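Local coordinates for paternally-expressed GENE 3 protein (Homo sapiens, PDB 4BHX) that uses its SCAN domain, the part present here, to form homo- or heterodimers that control gene expression combinatorially, and takes part in regulating apoptosis, at residues A[16-21]-A[25-30]; A[7-12]-A[32-37]; A[56-61]-A[79-84]. One frame throughout, in Å; residues are numbered along the deposited sequence. Where two conformers were deposited one is given.

Interaction 1 of 3, residues A[16-21]-A[25-30]; sequences LIYVEF and RKTLIK. With EDO (1,2-ethanediol), chain I.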
loop_
_atom_site.group_PDB
_atom_site.type_symbol
_atom_site.label_atom_id
_atom_site.label_comp_id
_atom_site.label_asym_id
_atom_site.label_seq_id
_atom_site.Cartn_x
_atom_site.Cartn_y
_atom_site.Cartn_z
ATOM N N LEU A 16 -7.498 2.875 -10.265
ATOM C CA LEU A 16 -7.690 3.562 -11.537
ATOM C C LEU A 16 -8.015 2.564 -12.630
ATOM O O LEU A 16 -7.451 1.512 -12.644
ATOM C CB LEU A 16 -6.420 4.275 -11.953
ATOM C CG LEU A 16 -6.610 5.169 -13.148
ATOM C CD1 LEU A 16 -7.188 6.470 -12.664
ATOM C CD2 LEU A 16 -5.358 5.443 -13.907
ATOM N N ILE A 17 -8.959 2.910 -13.503
ATOM C CA ILE A 17 -9.438 2.078 -14.626
ATOM C C ILE A 17 -8.975 2.673 -15.950
ATOM O O ILE A 17 -8.805 3.882 -16.081
ATOM C CB ILE A 17 -10.977 2.065 -14.639
ATOM C CG1 ILE A 17 -11.524 1.547 -13.318
ATOM C CG2 ILE A 17 -11.562 1.245 -15.776
ATOM C CD1 ILE A 17 -10.943 0.258 -12.868
ATOM N N TYR A 18 -8.823 1.822 -16.953
ATOM C CA TYR A 18 -8.452 2.259 -18.265
ATOM C C TYR A 18 -9.730 2.806 -18.967
ATOM O O TYR A 18 -10.689 2.058 -19.164
ATOM C CB TYR A 18 -7.883 1.064 -19.060
ATOM C CG TYR A 18 -7.305 1.495 -20.333
ATOM C CD1 TYR A 18 -6.033 1.971 -20.379
ATOM C CD2 TYR A 18 -8.070 1.528 -21.500
ATOM C CE1 TYR A 18 -5.489 2.430 -21.562
ATOM C CE2 TYR A 18 -7.565 2.017 -22.671
ATOM C CZ TYR A 18 -6.253 2.451 -22.682
ATOM O OH TYR A 18 -5.693 2.847 -23.816
ATOM N N VAL A 19 -9.698 4.073 -19.360
ATOM C CA VAL A 19 -10.814 4.734 -20.029
ATOM C C VAL A 19 -10.299 5.030 -21.483
ATOM O O VAL A 19 -9.393 5.832 -21.710
ATOM C CB VAL A 19 -11.234 6.027 -19.277
ATOM C CG1 VAL A 19 -12.374 6.725 -19.984
ATOM C CG2 VAL A 19 -11.631 5.746 -17.808
ATOM N N GLU A 20 -10.849 4.315 -22.437
ATOM C CA GLU A 20 -10.488 4.480 -23.858
ATOM C C GLU A 20 -10.529 5.939 -24.324
ATOM O O GLU A 20 -9.668 6.400 -25.068
ATOM C CB GLU A 20 -11.395 3.624 -24.762
ATOM C CG GLU A 20 -11.343 2.142 -24.427
ATOM C CD GLU A 20 -11.941 1.217 -25.492
ATOM O OE1 GLU A 20 -11.228 0.835 -26.447
ATOM O OE2 GLU A 20 -13.126 0.828 -25.351
ATOM N N PHE A 21 -11.513 6.689 -23.890
ATOM C CA PHE A 21 -11.610 8.095 -24.350
ATOM C C PHE A 21 -10.365 8.910 -23.947
ATOM O O PHE A 21 -9.947 9.878 -24.619
ATOM C CB PHE A 21 -12.949 8.667 -23.823
ATOM C CG PHE A 21 -12.986 10.153 -23.659
ATOM C CD1 PHE A 21 -13.027 11.005 -24.771
ATOM C CD2 PHE A 21 -13.063 10.705 -22.396
ATOM C CE1 PHE A 21 -13.106 12.387 -24.611
ATOM C CE2 PHE A 21 -13.133 12.078 -22.233
ATOM C CZ PHE A 21 -13.149 12.923 -23.334
ATOM N N ARG A 25 -1.558 7.331 -23.393
ATOM C CA ARG A 25 -0.563 8.283 -22.888
ATOM C C ARG A 25 -1.033 9.024 -21.621
ATOM O O ARG A 25 -0.300 9.174 -20.645
ATOM C CB ARG A 25 -0.211 9.290 -23.994
ATOM C CG ARG A 25 0.697 10.413 -23.546
ATOM C CD ARG A 25 2.070 9.968 -23.086
ATOM N NE ARG A 25 2.833 9.159 -24.056
ATOM C CZ ARG A 25 4.041 8.628 -23.805
ATOM N NH1 ARG A 25 4.644 8.844 -22.634
ATOM N NH2 ARG A 25 4.670 7.881 -24.706
ATOM N N LYS A 26 -2.265 9.483 -21.637
ATOM C CA LYS A 26 -2.799 10.184 -20.477
ATOM C C LYS A 26 -2.990 9.214 -19.305
ATOM O O LYS A 26 -2.845 9.581 -18.158
ATOM C CB LYS A 26 -4.104 10.867 -20.848
ATOM C CG LYS A 26 -3.879 12.129 -21.676
ATOM C CD LYS A 26 -5.191 12.888 -21.914
ATOM C CE LYS A 26 -5.190 13.519 -23.322
ATOM N NZ LYS A 26 -6.178 14.629 -23.545
ATOM N N THR A 27 -3.269 7.960 -19.594
ATOM C CA THR A 27 -3.448 6.973 -18.530
ATOM C C THR A 27 -2.099 6.689 -17.875
ATOM O O THR A 27 -2.028 6.601 -16.623
ATOM C CB THR A 27 -4.046 5.691 -19.014
ATOM O OG1 THR A 27 -5.385 5.935 -19.459
ATOM C CG2 THR A 27 -4.037 4.617 -17.842
ATOM N N LEU A 28 -1.033 6.635 -18.671
ATOM C CA LEU A 28 0.307 6.506 -18.088
ATOM C C LEU A 28 0.650 7.678 -17.175
ATOM O O LEU A 28 1.209 7.498 -16.095
ATOM C CB LEU A 28 1.397 6.417 -19.170
ATOM C CG LEU A 28 2.813 6.371 -18.698
ATOM C CD1 LEU A 28 2.975 5.233 -17.673
ATOM C CD2 LEU A 28 3.826 6.220 -19.849
ATOM N N ILE A 29 0.390 8.893 -17.646
ATOM C CA ILE A 29 0.703 10.098 -16.861
ATOM C C ILE A 29 -0.001 10.017 -15.500
ATOM O O ILE A 29 0.600 10.301 -14.477
ATOM C CB ILE A 29 0.349 11.373 -17.653
ATOM C CG1 ILE A 29 1.327 11.530 -18.846
ATOM C CG2 ILE A 29 0.467 12.630 -16.784
ATOM C CD1 ILE A 29 0.857 12.561 -19.864
ATOM N N LYS A 30 -1.284 9.648 -15.506
ATOM C CA LYS A 30 -2.069 9.547 -14.286
ATOM C C LYS A 30 -1.526 8.501 -13.316
ATOM O O LYS A 30 -1.375 8.745 -12.099
ATOM C CB LYS A 30 -3.494 9.158 -14.588
ATOM C CG LYS A 30 -4.267 10.210 -15.308
ATOM C CD LYS A 30 -5.425 9.530 -16.015
ATOM C CE LYS A 30 -6.769 9.808 -15.415
ATOM N NZ LYS A 30 -7.508 10.738 -16.314
HETATM C C1 EDO I . -9.153 13.482 -23.977
HETATM O O1 EDO I . -8.105 12.719 -24.606
HETATM C C2 EDO I . -9.415 12.968 -22.571
HETATM O O2 EDO I . -8.998 13.899 -21.566
HETATM O O HOH W 1 -7.710 5.750 -18.094
#

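Interaction 2 of 3, residues A[7-12]-A[32-37]; sequences EFFHQR and RNLCLD. With EDO (1,2-ethanediol), chain K; EDO (1,2-ethanediol), chain N.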
loop_
_atom_site.group_PDB
_atom_site.type_symbol
_atom_site.label_atom_id
_atom_site.label_comp_id
_atom_site.label_asym_id
_atom_site.label_seq_id
_atom_site.Cartn_x
_atom_site.Cartn_y
_atom_site.Cartn_z
ATOM N N GLU A 7 -2.034 7.011 1.738
ATOM C CA GLU A 7 -2.861 5.835 1.494
ATOM C C GLU A 7 -4.008 6.118 0.492
ATOM O O GLU A 7 -4.422 5.246 -0.274
ATOM C CB GLU A 7 -3.394 5.277 2.837
ATOM C CG GLU A 7 -4.381 4.120 2.695
ATOM C CD GLU A 7 -3.781 2.900 1.949
ATOM O OE1 GLU A 7 -2.538 2.789 1.845
ATOM O OE2 GLU A 7 -4.551 2.092 1.465
ATOM N N PHE A 8 -4.537 7.349 0.485
ATOM C CA PHE A 8 -5.531 7.806 -0.495
ATOM C C PHE A 8 -4.966 7.638 -1.916
ATOM O O PHE A 8 -5.626 7.081 -2.833
ATOM C CB PHE A 8 -5.881 9.306 -0.305
ATOM C CG PHE A 8 -6.647 9.874 -1.423
ATOM C CD1 PHE A 8 -8.037 9.825 -1.425
ATOM C CD2 PHE A 8 -6.002 10.534 -2.458
ATOM C CE1 PHE A 8 -8.764 10.343 -2.471
ATOM C CE2 PHE A 8 -6.732 11.021 -3.510
ATOM C CZ PHE A 8 -8.098 10.932 -3.528
ATOM N N PHE A 9 -3.724 8.013 -2.067
ATOM C CA PHE A 9 -3.066 7.871 -3.408
ATOM C C PHE A 9 -2.747 6.415 -3.767
ATOM O O PHE A 9 -2.964 6.030 -4.907
ATOM C CB PHE A 9 -1.820 8.727 -3.518
ATOM C CG PHE A 9 -2.137 10.202 -3.559
ATOM C CD1 PHE A 9 -2.611 10.792 -4.729
ATOM C CD2 PHE A 9 -2.019 10.974 -2.434
ATOM C CE1 PHE A 9 -2.958 12.111 -4.769
ATOM C CE2 PHE A 9 -2.366 12.360 -2.463
ATOM C CZ PHE A 9 -2.838 12.900 -3.626
ATOM N N HIS A 10 -2.327 5.643 -2.785
ATOM C CA HIS A 10 -2.159 4.194 -2.971
ATOM C C HIS A 10 -3.386 3.573 -3.472
ATOM O O HIS A 10 -3.352 2.813 -4.412
ATOM C CB HIS A 10 -1.817 3.625 -1.635
ATOM C CG HIS A 10 -1.711 2.159 -1.612
ATOM N ND1 HIS A 10 -1.923 1.435 -0.464
ATOM C CD2 HIS A 10 -1.433 1.260 -2.589
ATOM C CE1 HIS A 10 -1.738 0.150 -0.727
ATOM N NE2 HIS A 10 -1.459 0.022 -2.004
ATOM N N GLN A 11 -4.545 3.889 -2.859
ATOM C CA GLN A 11 -5.816 3.327 -3.312
ATOM C C GLN A 11 -6.178 3.842 -4.703
ATOM O O GLN A 11 -6.623 3.044 -5.570
ATOM C CB GLN A 11 -6.936 3.606 -2.283
ATOM C CG GLN A 11 -6.721 2.795 -1.008
ATOM C CD GLN A 11 -7.515 3.286 0.211
ATOM O OE1 GLN A 11 -8.575 3.897 0.060
ATOM N NE2 GLN A 11 -7.039 2.936 1.435
ATOM N N ARG A 12 -5.997 5.137 -4.984
ATOM C CA ARG A 12 -6.324 5.603 -6.318
ATOM C C ARG A 12 -5.433 4.910 -7.419
ATOM O O ARG A 12 -5.921 4.625 -8.518
ATOM C CB ARG A 12 -6.184 7.108 -6.475
ATOM C CG ARG A 12 -7.024 7.967 -5.539
ATOM C CD ARG A 12 -8.496 7.896 -5.861
ATOM N NE ARG A 12 -9.167 6.612 -5.735
ATOM C CZ ARG A 12 -9.658 6.077 -4.620
ATOM N NH1 ARG A 12 -9.507 6.649 -3.419
ATOM N NH2 ARG A 12 -10.288 4.902 -4.717
ATOM N N ARG A 32 1.495 7.266 -13.158
ATOM C CA ARG A 32 2.735 7.738 -12.623
ATOM C C ARG A 32 2.558 8.752 -11.509
ATOM O O ARG A 32 3.163 8.620 -10.499
ATOM C CB ARG A 32 3.608 8.410 -13.683
ATOM C CG ARG A 32 4.395 7.464 -14.531
ATOM C CD ARG A 32 5.476 8.231 -15.335
ATOM N NE ARG A 32 6.154 7.281 -16.227
ATOM C CZ ARG A 32 6.337 7.436 -17.537
ATOM N NH1 ARG A 32 5.915 8.536 -18.169
ATOM N NH2 ARG A 32 6.964 6.492 -18.219
ATOM N N ASN A 33 1.760 9.779 -11.742
ATOM C CA ASN A 33 1.429 10.789 -10.684
ATOM C C ASN A 33 0.895 10.153 -9.406
ATOM O O ASN A 33 1.387 10.446 -8.313
ATOM C CB ASN A 33 0.445 11.781 -11.231
ATOM C CG ASN A 33 1.066 12.716 -12.246
ATOM O OD1 ASN A 33 2.256 12.957 -12.181
ATOM N ND2 ASN A 33 0.280 13.264 -13.142
ATOM N N LEU A 34 -0.078 9.238 -9.534
ATOM C CA LEU A 34 -0.640 8.534 -8.380
ATOM C C LEU A 34 0.390 7.739 -7.627
ATOM O O LEU A 34 0.438 7.778 -6.398
ATOM C CB LEU A 34 -1.831 7.663 -8.767
ATOM C CG LEU A 34 -3.034 8.432 -9.338
ATOM C CD1 LEU A 34 -4.008 7.459 -10.018
ATOM C CD2 LEU A 34 -3.714 9.255 -8.239
ATOM N N CYS A 35 1.263 7.022 -8.341
ATOM C CA CYS A 35 2.250 6.152 -7.659
ATOM C C CYS A 35 3.261 6.994 -6.935
ATOM O O CYS A 35 3.732 6.652 -5.858
ATOM C CB CYS A 35 2.975 5.297 -8.696
ATOM S SG CYS A 35 4.031 4.013 -8.014
ATOM N N LEU A 36 3.667 8.110 -7.556
ATOM C CA LEU A 36 4.615 9.047 -6.883
ATOM C C LEU A 36 4.036 9.740 -5.616
ATOM O O LEU A 36 4.759 9.958 -4.634
ATOM C CB LEU A 36 5.067 10.099 -7.871
ATOM C CG LEU A 36 5.928 9.701 -9.086
ATOM C CD1 LEU A 36 6.192 10.847 -10.089
ATOM C CD2 LEU A 36 7.184 9.146 -8.575
ATOM N N ASP A 37 2.746 10.066 -5.650
ATOM C CA ASP A 37 2.038 10.642 -4.499
ATOM C C ASP A 37 1.768 9.614 -3.422
ATOM O O ASP A 37 1.665 9.951 -2.276
ATOM C CB ASP A 37 0.737 11.334 -4.948
ATOM C CG ASP A 37 0.996 12.716 -5.615
ATOM O OD1 ASP A 37 1.985 13.395 -5.244
ATOM O OD2 ASP A 37 0.272 13.047 -6.545
HETATM C C1 EDO K . -8.030 6.102 3.095
HETATM O O1 EDO K . -8.286 5.947 1.684
HETATM C C2 EDO K . -7.318 7.421 3.272
HETATM O O2 EDO K . -8.240 8.470 2.898
HETATM C C1 EDO N . 5.569 11.644 -13.784
HETATM O O1 EDO N . 4.332 12.244 -14.204
HETATM C C2 EDO N . 6.747 12.596 -13.932
HETATM O O2 EDO N . 6.492 13.780 -13.165
#

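Interaction 3 of 3, residues A[56-61]-A[79-84]; sequences EQYLTI and EKLVTL. With EDO (1,2-ethanediol), chain G.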
loop_
_atom_site.group_PDB
_atom_site.type_symbol
_atom_site.label_atom_id
_atom_site.label_comp_id
_atom_site.label_asym_id
_atom_site.label_seq_id
_atom_site.Cartn_x
_atom_site.Cartn_y
_atom_site.Cartn_z
ATOM N N GLU A 56 2.558 -4.185 1.558
ATOM C CA GLU A 56 1.362 -4.168 0.768
ATOM C C GLU A 56 0.927 -5.593 0.423
ATOM O O GLU A 56 -0.257 -5.975 0.602
ATOM C CB GLU A 56 1.518 -3.394 -0.522
ATOM C CG GLU A 56 0.239 -3.374 -1.340
ATOM C CD GLU A 56 0.373 -2.781 -2.718
ATOM O OE1 GLU A 56 1.503 -2.793 -3.367
ATOM O OE2 GLU A 56 -0.649 -2.193 -3.159
ATOM N N GLN A 57 1.889 -6.389 -0.018
ATOM C CA GLN A 57 1.619 -7.801 -0.391
ATOM C C GLN A 57 1.248 -8.648 0.841
ATOM O O GLN A 57 0.254 -9.347 0.838
ATOM C CB GLN A 57 2.787 -8.373 -1.222
ATOM C CG GLN A 57 2.493 -9.807 -1.672
ATOM C CD GLN A 57 1.343 -9.918 -2.613
ATOM O OE1 GLN A 57 1.043 -8.992 -3.388
ATOM N NE2 GLN A 57 0.672 -11.039 -2.568
ATOM N N TYR A 58 1.983 -8.480 1.945
ATOM C CA TYR A 58 1.734 -9.197 3.182
ATOM C C TYR A 58 0.320 -8.962 3.690
ATOM O O TYR A 58 -0.377 -9.953 4.017
ATOM C CB TYR A 58 2.758 -8.870 4.285
ATOM C CG TYR A 58 3.067 -10.000 5.293
ATOM C CD1 TYR A 58 2.086 -10.931 5.702
ATOM C CD2 TYR A 58 4.330 -10.090 5.879
ATOM C CE1 TYR A 58 2.387 -11.957 6.599
ATOM C CE2 TYR A 58 4.663 -11.126 6.727
ATOM C CZ TYR A 58 3.674 -12.034 7.124
ATOM O OH TYR A 58 4.028 -13.039 7.986
ATOM N N LEU A 59 -0.124 -7.704 3.682
ATOM C CA LEU A 59 -1.463 -7.348 4.147
ATOM C C LEU A 59 -2.556 -8.094 3.340
ATOM O O LEU A 59 -3.592 -8.503 3.906
ATOM C CB LEU A 59 -1.659 -5.843 4.109
ATOM C CG LEU A 59 -0.800 -5.107 5.167
ATOM C CD1 LEU A 59 -1.038 -3.621 4.939
ATOM C CD2 LEU A 59 -1.149 -5.550 6.610
ATOM N N THR A 60 -2.318 -8.344 2.053
ATOM C CA THR A 60 -3.291 -9.052 1.271
ATOM C C THR A 60 -3.350 -10.566 1.562
ATOM O O THR A 60 -4.357 -11.179 1.295
ATOM C CB THR A 60 -3.087 -8.831 -0.241
ATOM O OG1 THR A 60 -1.988 -9.634 -0.693
ATOM C CG2 THR A 60 -2.858 -7.416 -0.527
ATOM N N ILE A 61 -2.289 -11.204 2.009
ATOM C CA ILE A 61 -2.289 -12.616 2.196
ATOM C C ILE A 61 -2.641 -13.057 3.627
ATOM O O ILE A 61 -2.655 -14.234 3.896
ATOM C CB ILE A 61 -0.986 -13.291 1.703
ATOM C CG1 ILE A 61 0.226 -12.974 2.561
ATOM C CG2 ILE A 61 -0.801 -12.888 0.243
ATOM C CD1 ILE A 61 1.408 -13.862 2.334
ATOM N N GLU A 79 7.714 -5.609 10.375
ATOM C CA GLU A 79 8.194 -6.159 11.615
ATOM C C GLU A 79 7.116 -6.211 12.657
ATOM O O GLU A 79 6.964 -7.172 13.390
ATOM C CB GLU A 79 9.373 -5.302 12.099
ATOM C CG GLU A 79 10.646 -6.040 11.834
ATOM C CD GLU A 79 10.765 -7.189 12.792
ATOM O OE1 GLU A 79 10.298 -7.009 13.935
ATOM O OE2 GLU A 79 11.306 -8.245 12.403
ATOM N N LYS A 80 6.395 -5.132 12.696
ATOM C CA LYS A 80 5.312 -4.984 13.572
ATOM C C LYS A 80 4.364 -6.138 13.292
ATOM O O LYS A 80 4.132 -6.992 14.164
ATOM C CB LYS A 80 4.696 -3.691 13.222
ATOM C CG LYS A 80 3.795 -3.097 14.244
ATOM C CD LYS A 80 4.087 -1.596 14.285
ATOM C CE LYS A 80 3.114 -0.854 15.190
ATOM N NZ LYS A 80 2.425 0.282 14.509
ATOM N N LEU A 81 3.894 -6.189 12.035
ATOM C CA LEU A 81 2.899 -7.151 11.568
ATOM C C LEU A 81 3.284 -8.549 11.975
ATOM O O LEU A 81 2.438 -9.294 12.456
ATOM C CB LEU A 81 2.724 -7.028 10.002
ATOM C CG LEU A 81 1.753 -7.966 9.265
ATOM C CD1 LEU A 81 0.355 -7.828 9.800
ATOM C CD2 LEU A 81 1.755 -7.770 7.737
ATOM N N VAL A 82 4.550 -8.903 11.798
ATOM C CA VAL A 82 5.064 -10.208 12.127
ATOM C C VAL A 82 5.005 -10.513 13.625
ATOM O O VAL A 82 4.719 -11.658 14.030
ATOM C CB VAL A 82 6.527 -10.371 11.706
ATOM C CG1 VAL A 82 7.189 -11.512 12.488
ATOM C CG2 VAL A 82 6.615 -10.646 10.216
ATOM N N THR A 83 5.286 -9.514 14.452
ATOM C CA THR A 83 5.323 -9.764 15.914
ATOM C C THR A 83 3.895 -9.837 16.410
ATOM O O THR A 83 3.527 -10.702 17.233
ATOM C CB THR A 83 6.119 -8.689 16.659
ATOM O OG1 THR A 83 5.569 -7.386 16.405
ATOM C CG2 THR A 83 7.578 -8.768 16.216
ATOM N N LEU A 84 3.073 -9.000 15.806
ATOM C CA LEU A 84 1.674 -9.084 16.039
ATOM C C LEU A 84 1.106 -10.476 15.659
ATOM O O LEU A 84 0.451 -11.134 16.478
ATOM C CB LEU A 84 1.011 -7.968 15.281
ATOM C CG LEU A 84 -0.469 -7.888 15.397
ATOM C CD1 LEU A 84 -0.849 -7.553 16.838
ATOM C CD2 LEU A 84 -0.960 -6.850 14.417
HETATM C C1 EDO G . -5.608 -5.851 4.113
HETATM O O1 EDO G . -5.288 -4.449 3.997
HETATM C C2 EDO G . -5.781 -6.375 5.530
HETATM O O2 EDO G . -4.959 -7.538 5.670
#

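Interaction 1 of 3, residues A[16-21]-A[25-30]
Tyr18 and Leu16 lean from the loop 16-21 onto Thr27 and Lys30 of helix 24-39, and the tyrosine can be followed atom by atom. Its CB does not point straight at the helix, but CG stands anti to the backbone N (chi1 -171°), and this swings the ring toward the 25-30 segment. Two ring carbons then do the touching: CD1 and CE1 both lie 4.1 Å from Thr27 OG1, with CD1 also near the CG2 methyl. The two side chains cross at about a right angle, and the hydroxyl sits oblique to the ring. The Tyr18 side chain also touches Pro24, and Tyr18 OH makes a weak hydrogen bond to a bound di(hydroxyethyl)ether, probably from the crystallisation liquor. Leu16, the first residue beyond helix 6-15 to leave helical geometry, adds a methyl: its CD2 is 4.2 Å from Thr27 CG2 and equally near Lys30 CB.

The polar link is indirect. A water donates to Thr27 OG1 at 2.7 Å and to Ile17 O, and accepts from Val19 N at 2.9 Å, thus spanning loop and helix with three bonds. Thr27 OG1 is also hydrogen-bonded to Gly23 O, which ties the hydroxyl to the carbonyl just before the helix begins. Near the far end of the loop, an ethanediol, probably also from the liquor, weakly connects Lys26 NZ and Phe21 O.

Methyl and ring contacts at van der Waals range, with 197 Å² buried in all and direct polar bonds between the segments absent, imply a surface loop held by light apolar packing and one bridging water.

Interaction 2 of 3, residues A[7-12]-A[32-37]
The Phe9 ring lies against Asp37 and Leu34, the centre of a near-antiparallel helix pair that joins the first two helices of the SCAN domain, 6-15 and 24-39. The short axes run at 147° to each other and approach to 7.9 Å, close enough for side chains to reach the opposite backbone.

Phe9 sets the geometry. With CG beside its own backbone N (chi1 -69°), the ring stands up between the helices and presents one face to Asp37. There CB of Asp37 makes a CH-pi contact 3.5 Å from the ring centroid, displaced toward the rim over CG and CD1; the carboxylate plane is turned 51° from the ring. On the opposite face Phe8 CD2 sits 3.8 Å above the ring centre, so the phenyl is held between a neighbour in its own helix and the partner helix. Leu34 takes a different approach, crossing Phe9 at about a right angle and bringing CD2 to the ring edge, 4.0 Å from Phe9 CD1.

On the side of the pair facing helix 46-61, His10 stacks with Trp38 and bonds through NE2 to Glu56 OE2. Leu34 meanwhile spreads its two methyls over Arg12, whose long chain bends away: CD2 meets the Arg12 CB at 3.7 Å, and CD1 lies 3.7 Å from the Arg12 O.

Interaction 3 of 3, residues A[56-61]-A[79-84]
Leu81 pushes one methyl, CD2, between Tyr58 and Leu59. Its CG is anti to the backbone N (chi1 178°), a conformation that carries the branch straight out from helix 78-85 toward helix 46-61. Tyr58 has an unusual first torsion (chi1 -149°), displaced from the staggered position, and this turn presents a ring face to the leucine. Over that face Leu81 CD2 makes a CH-pi contact, 3.9 Å from the ring centroid but offset to the CB side, where it comes within 3.6 Å of Tyr58 CG.

The same methyl lies 3.8 Å from Leu59 CD2. Leu59 and Leu81 also both touch Val70 of helix 67-73, so three helices of the C-terminal part of the SCAN fold meet around this leucine pair. The axes of the segments 56-61 and 79-84 are inclined by 26° and come no closer than 11.3 Å, a separation that side chains, not backbones, must bridge.

Farther out, Val82 crosses Tyr58 at about a right angle, its CG2 oblique to the ring and 4.0 Å from Tyr58 CE2. A threonine in each helix bonds back to a carbonyl three residues earlier: Thr60 OG1 donates to Gln57 O, and Thr83 OG1 donates at 2.7 Å to Lys80 O, in the carbonyl plane, while Leu84 N bonds to the same oxygen.

Overall arrangement
Along the chain, interaction 1 is nested inside the loop closed by interaction 2, and interaction 3 follows both. Interactions 1 and 2 share helix 24-39, have centres 14 Å apart and touch where Leu16 packs on Leu34. Interaction 3 lies on the opposite side of the chain's centre, its centre 21 Å from that of interaction 2 and 31 Å from that of interaction 1. Helix 46-61 bridges the gap, since Glu56 meets His10. The all-helical SCAN domain is thus an N-terminal helix pair joined to a C-terminal group. The SCAN domain is known to homodimerise, but only one chain is present here and none of the three contacts crosses subunits.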